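Local coordinates for penicillin-binding protein 2 (Pbp2) (Helicobacter pylori, PDB 5LP5), which probably acts as a penicillin-binding transpeptidase in peptidoglycan synthesis and cell-shape control, forming a complex with the shape protein MreC, at residues 313-318 / 361-366; 327-332 / 478-483. All blocks are in the same frame, centred on the assembly; numbering follows the deposited sequence.

Interaction 1 (313-318 / 361-366)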
loop_
_atom_site.group_PDB
_atom_site.type_symbol
_atom_site.label_atom_id
_atom_site.label_comp_id
_atom_site.label_asym_id
_atom_site.label_seq_id
_atom_site.Cartn_x
_atom_site.Cartn_y
_atom_site.Cartn_z
ATOM N N VAL A 313 -17.364 -36.266 19.896
ATOM C CA VAL A 313 -18.815 -36.171 19.795
ATOM C C VAL A 313 -19.546 -36.717 21.027
ATOM O O VAL A 313 -20.746 -36.466 21.203
ATOM C CB VAL A 313 -19.326 -36.938 18.564
ATOM C CG1 VAL A 313 -18.613 -36.466 17.300
ATOM C CG2 VAL A 313 -19.150 -38.443 18.751
ATOM N N LYS A 314 -18.823 -37.446 21.879
ATOM C CA LYS A 314 -19.443 -38.289 22.902
ATOM C C LYS A 314 -20.358 -37.558 23.864
ATOM O O LYS A 314 -21.383 -38.111 24.261
ATOM C CB LYS A 314 -18.389 -39.083 23.670
ATOM C CG LYS A 314 -17.985 -40.340 22.928
ATOM C CD LYS A 314 -16.815 -41.082 23.556
ATOM C CE LYS A 314 -16.488 -42.308 22.710
ATOM N NZ LYS A 314 -15.348 -43.090 23.235
ATOM N N MET A 315 -20.013 -36.325 24.233
ATOM C CA MET A 315 -20.895 -35.559 25.110
ATOM C C MET A 315 -22.164 -35.070 24.372
ATOM O O MET A 315 -23.218 -34.860 24.991
ATOM C CB MET A 315 -20.146 -34.428 25.862
ATOM C CG MET A 315 -19.171 -33.534 25.085
ATOM S SD MET A 315 -17.451 -34.070 24.836
ATOM C CE MET A 315 -17.118 -34.759 26.435
ATOM N N GLY A 316 -22.073 -34.922 23.054
ATOM C CA GLY A 316 -23.260 -34.661 22.234
ATOM C C GLY A 316 -24.159 -35.881 22.124
ATOM O O GLY A 316 -25.385 -35.771 22.178
ATOM N N VAL A 317 -23.529 -37.043 21.978
ATOM C CA VAL A 317 -24.224 -38.337 21.918
ATOM C C VAL A 317 -24.907 -38.645 23.264
ATOM O O VAL A 317 -26.092 -38.966 23.326
ATOM C CB VAL A 317 -23.229 -39.483 21.577
ATOM C CG1 VAL A 317 -23.923 -40.834 21.567
ATOM C CG2 VAL A 317 -22.546 -39.240 20.239
ATOM N N GLY A 318 -24.130 -38.548 24.336
ATOM C CA GLY A 318 -24.646 -38.710 25.684
ATOM C C GLY A 318 -25.831 -37.804 25.930
ATOM O O GLY A 318 -26.833 -38.238 26.494
ATOM N N LYS A 361 -17.962 -41.271 33.647
ATOM C CA LYS A 361 -16.776 -42.113 33.489
ATOM C C LYS A 361 -16.515 -42.477 32.023
ATOM O O LYS A 361 -15.355 -42.620 31.600
ATOM C CB LYS A 361 -16.902 -43.384 34.338
ATOM C CG LYS A 361 -15.592 -44.173 34.434
ATOM C CD LYS A 361 -15.741 -45.471 35.199
ATOM C CE LYS A 361 -14.735 -46.488 34.674
ATOM N NZ LYS A 361 -14.929 -47.868 35.183
ATOM N N ALA A 362 -17.593 -42.629 31.259
ATOM C CA ALA A 362 -17.493 -42.947 29.830
ATOM C C ALA A 362 -16.865 -41.795 29.037
ATOM O O ALA A 362 -16.098 -42.011 28.085
ATOM C CB ALA A 362 -18.866 -43.303 29.266
ATOM N N ILE A 363 -17.215 -40.576 29.439
ATOM C CA ILE A 363 -16.592 -39.376 28.909
ATOM C C ILE A 363 -15.129 -39.348 29.336
ATOM O O ILE A 363 -14.218 -39.235 28.496
ATOM C CB ILE A 363 -17.280 -38.095 29.433
ATOM C CG1 ILE A 363 -18.714 -37.978 28.898
ATOM C CG2 ILE A 363 -16.453 -36.876 29.031
ATOM C CD1 ILE A 363 -19.462 -36.742 29.360
ATOM N N ARG A 364 -14.926 -39.448 30.650
ATOM C CA ARG A 364 -13.602 -39.367 31.253
ATOM C C ARG A 364 -12.596 -40.257 30.515
ATOM O O ARG A 364 -11.519 -39.802 30.080
ATOM C CB ARG A 364 -13.669 -39.777 32.731
ATOM C CG ARG A 364 -12.338 -39.645 33.482
ATOM C CD ARG A 364 -12.289 -40.494 34.734
ATOM N NE ARG A 364 -13.485 -40.311 35.545
ATOM C CZ ARG A 364 -13.854 -41.116 36.533
ATOM N NH1 ARG A 364 -13.121 -42.174 36.865
ATOM N NH2 ARG A 364 -14.970 -40.854 37.190
ATOM N N GLU A 365 -12.971 -41.526 30.357
ATOM C CA GLU A 365 -12.033 -42.534 29.893
ATOM C C GLU A 365 -12.183 -42.840 28.404
ATOM O O GLU A 365 -11.597 -43.805 27.922
ATOM C CB GLU A 365 -12.183 -43.805 30.735
ATOM C CG GLU A 365 -11.774 -43.636 32.193
ATOM C CD GLU A 365 -12.016 -44.879 33.036
ATOM O OE1 GLU A 365 -12.339 -45.949 32.484
ATOM O OE2 GLU A 365 -11.885 -44.794 34.267
ATOM N N SER A 366 -12.939 -42.006 27.679
ATOM C CA SER A 366 -13.154 -42.173 26.240
ATOM C C SER A 366 -13.599 -43.617 26.004
ATOM O O SER A 366 -13.047 -44.306 25.149
ATOM C CB SER A 366 -11.866 -41.833 25.459
ATOM O OG SER A 366 -12.070 -41.750 24.057
#

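Interaction 2 (327-332 / 478-483)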
loop_
_atom_site.group_PDB
_atom_site.type_symbol
_atom_site.label_atom_id
_atom_site.label_comp_id
_atom_site.label_asym_id
_atom_site.label_seq_id
_atom_site.Cartn_x
_atom_site.Cartn_y
_atom_site.Cartn_z
ATOM N N ILE A 327 -33.138 -42.683 31.324
ATOM C CA ILE A 327 -31.868 -42.900 32.033
ATOM C C ILE A 327 -31.279 -41.580 32.550
ATOM O O ILE A 327 -31.844 -40.509 32.319
ATOM C CB ILE A 327 -30.834 -43.646 31.148
ATOM C CG1 ILE A 327 -30.688 -42.987 29.767
ATOM C CG2 ILE A 327 -31.225 -45.114 31.000
ATOM C CD1 ILE A 327 -29.445 -42.149 29.613
ATOM N N THR A 328 -30.170 -41.666 33.283
ATOM C CA THR A 328 -29.491 -40.480 33.820
ATOM C C THR A 328 -27.966 -40.585 33.725
ATOM O O THR A 328 -27.391 -41.631 33.378
ATOM C CB THR A 328 -29.826 -40.213 35.302
ATOM O OG1 THR A 328 -29.298 -41.275 36.108
ATOM C CG2 THR A 328 -31.324 -40.086 35.512
ATOM N N GLU A 329 -27.326 -39.466 34.046
ATOM C CA GLU A 329 -25.875 -39.363 34.072
ATOM C C GLU A 329 -25.252 -40.418 34.970
ATOM O O GLU A 329 -24.127 -40.830 34.730
ATOM C CB GLU A 329 -25.419 -37.940 34.469
ATOM C CG GLU A 329 -25.969 -37.364 35.772
ATOM C CD GLU A 329 -27.265 -36.582 35.595
ATOM O OE1 GLU A 329 -28.063 -36.907 34.688
ATOM O OE2 GLU A 329 -27.503 -35.655 36.384
ATOM N N ASN A 330 -26.001 -40.880 35.965
ATOM C CA ASN A 330 -25.495 -41.852 36.944
ATOM C C ASN A 330 -25.822 -43.301 36.616
ATOM O O ASN A 330 -25.331 -44.211 37.287
ATOM C CB ASN A 330 -26.063 -41.537 38.314
ATOM C CG ASN A 330 -25.902 -40.093 38.674
ATOM O OD1 ASN A 330 -24.786 -39.613 38.811
ATOM N ND2 ASN A 330 -27.012 -39.388 38.822
ATOM N N THR A 331 -26.658 -43.518 35.606
ATOM C CA THR A 331 -26.933 -44.863 35.140
ATOM C C THR A 331 -25.621 -45.557 34.829
ATOM O O THR A 331 -24.875 -45.161 33.920
ATOM C CB THR A 331 -27.812 -44.836 33.898
ATOM O OG1 THR A 331 -28.978 -44.037 34.176
ATOM C CG2 THR A 331 -28.196 -46.253 33.483
ATOM N N THR A 332 -25.330 -46.575 35.623
ATOM C CA THR A 332 -24.079 -47.301 35.522
ATOM C C THR A 332 -24.376 -48.650 34.877
ATOM O O THR A 332 -25.375 -49.297 35.209
ATOM C CB THR A 332 -23.456 -47.515 36.920
ATOM O OG1 THR A 332 -23.500 -46.293 37.668
ATOM C CG2 THR A 332 -22.012 -47.994 36.810
ATOM N N LYS A 478 -29.891 -27.848 28.653
ATOM C CA LYS A 478 -28.972 -26.935 29.330
ATOM C C LYS A 478 -28.562 -27.439 30.718
ATOM O O LYS A 478 -27.378 -27.401 31.074
ATOM C CB LYS A 478 -29.580 -25.540 29.428
ATOM C CG LYS A 478 -29.637 -24.791 28.104
ATOM C CD LYS A 478 -30.169 -23.383 28.303
ATOM C CE LYS A 478 -30.303 -22.614 27.001
ATOM N NZ LYS A 478 -30.732 -21.219 27.301
ATOM N N LYS A 479 -29.533 -27.926 31.491
ATOM C CA LYS A 479 -29.240 -28.495 32.809
ATOM C C LYS A 479 -28.235 -29.642 32.733
ATOM O O LYS A 479 -27.297 -29.717 33.530
ATOM C CB LYS A 479 -30.510 -29.001 33.507
ATOM C CG LYS A 479 -30.187 -29.896 34.709
ATOM C CD LYS A 479 -31.294 -30.030 35.747
ATOM C CE LYS A 479 -30.681 -30.314 37.122
ATOM N NZ LYS A 479 -31.674 -30.396 38.221
ATOM N N LYS A 480 -28.433 -30.530 31.771
ATOM C CA LYS A 480 -27.560 -31.684 31.610
ATOM C C LYS A 480 -26.143 -31.304 31.177
ATOM O O LYS A 480 -25.214 -32.094 31.339
ATOM C CB LYS A 480 -28.173 -32.673 30.623
ATOM C CG LYS A 480 -29.493 -33.259 31.091
ATOM C CD LYS A 480 -29.362 -34.019 32.406
ATOM C CE LYS A 480 -30.709 -34.227 33.083
ATOM N NZ LYS A 480 -30.521 -34.767 34.453
ATOM N N LEU A 481 -25.972 -30.094 30.647
ATOM C CA LEU A 481 -24.646 -29.621 30.238
ATOM C C LEU A 481 -23.607 -29.727 31.351
ATOM O O LEU A 481 -22.458 -30.112 31.099
ATOM C CB LEU A 481 -24.701 -28.178 29.715
ATOM C CG LEU A 481 -25.405 -27.975 28.370
ATOM C CD1 LEU A 481 -25.434 -26.508 27.991
ATOM C CD2 LEU A 481 -24.741 -28.786 27.270
ATOM N N GLN A 482 -23.987 -29.382 32.579
ATOM C CA GLN A 482 -22.991 -29.374 33.646
ATOM C C GLN A 482 -22.382 -30.757 33.808
ATOM O O GLN A 482 -21.159 -30.911 33.911
ATOM C CB GLN A 482 -23.546 -28.893 34.973
ATOM C CG GLN A 482 -22.384 -28.577 35.900
ATOM C CD GLN A 482 -22.783 -27.925 37.186
ATOM O OE1 GLN A 482 -23.960 -27.852 37.538
ATOM N NE2 GLN A 482 -21.790 -27.440 37.909
ATOM N N ALA A 483 -23.253 -31.760 33.816
ATOM C CA ALA A 483 -22.822 -33.144 33.855
ATOM C C ALA A 483 -21.725 -33.369 32.839
ATOM O O ALA A 483 -20.659 -33.905 33.161
ATOM C CB ALA A 483 -23.986 -34.058 33.558
#

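Interaction 1 (313-318 / 361-366)
The ammonium nitrogen of K314 sits where polar groups of S366, V367, D368 and S311 converge. Across the contact, K314 NZ lies 3.2 Å from S366 O and 3.6 Å from S366 OG. Its strongest partner lies just beyond, a salt bridge to the carboxylate of D368, while S311 OG and V367 O add weak hydrogen bonds. S366 OG in turn is hydrogen-bonded to S311 OG, so the K314 amine, both serines and D368 form one polar cluster. K314 reaches it with a chain fully extended beyond CG, its CB directed toward 361-366. The helix ends at this point: S366, with positive phi (51°), is the C-prime residue of a Schellman motif, in which S366 N binds I363 O at 3.2 Å and V367 N reaches back to A362 O. One residue along, M315 brings an apolar contact beside the polar one. Its CG is tucked in between backbone N and C (chi1 45°), and further bends at chi2 and chi3 swing the methyl CE onto I363 CG2, 3.4 Å away, the two side chains running perpendicular. L484 of helix 475-493 touches both M315 and I363. The arrangement fits the SxxK transpeptidases, with S311 and K314 as the probable SxxK pair, S366 and D368 probably the SxD counterpart of the SxN motif, and K513 of strand 511-517 against S366. Held by D368 and, weakly, by S311 OG and V367 O, with S366 beside it, the buried lysine is fixed among the groups expected of an SxxK active site.

Interaction 2 (327-332 / 478-483)
Just ahead of E329, the residue that meets K480 and A483, T328 opens a type I beta turn that closes at T331 with a backbone bond from T331 N to T328 O of 3.0 Å. The side chain of T331 tightens the turn, its OG1 accepting a nearly straight bond (167°) from T328 N at 2.8 Å, and T328 OG1 takes a weak bond from N330 N. E329, second in the turn, aims its CB toward helix 475-493, and its CB packs 4.2 Å from A483 CB. Beyond that the glutamate leaves a straight course, starting with chi1 54° and bending again at chi2. The bends bring its carboxylate to K480, whose NZ donates to E329 OE1 at 3.3 Å in a salt bridge, approaching on the syn side; E329 OE2 is slightly farther from K480 NZ, at 3.7 Å. K480 folds as well at chi2 (-60°), and the two chains cross at about a right angle; the K480 side chain also touches L319 and L322 of helix 314-324. Y360 of helix 359-364 touches E329, N330 and A483. Farther along, T332 OG1 donates to N330 O at 2.8 Å as the chain leaves for strand 333-334. An ion pair beside a small CB-to-CB contact, this is plain packing of a turn against a helix within the helical part of a penicillin-binding transpeptidase domain, where the loop after the probable SxxK helix touches helix 475-493 through E329.

Interactions 1 and 2 lie in the transpeptidase domain with centres about 11 Å apart and nearest atoms about 5 Å apart, without touching. Their segments alternate along the chain: 313-318, 327-332, 361-366, 478-483. Helix 314-324 carries the first segment of interaction 1 and leads into the turn of interaction 2. Helix 475-493 carries the second segment of interaction 2, and L484 and M488 farther along it touch M315 of interaction 1. That helix is also tied by the C492-C512 disulfide to strand 511-517. Interaction 1 therefore lies at the probable active site, whereas interaction 2 ties the turn after helix 314-324 to helix 475-493, away from that site.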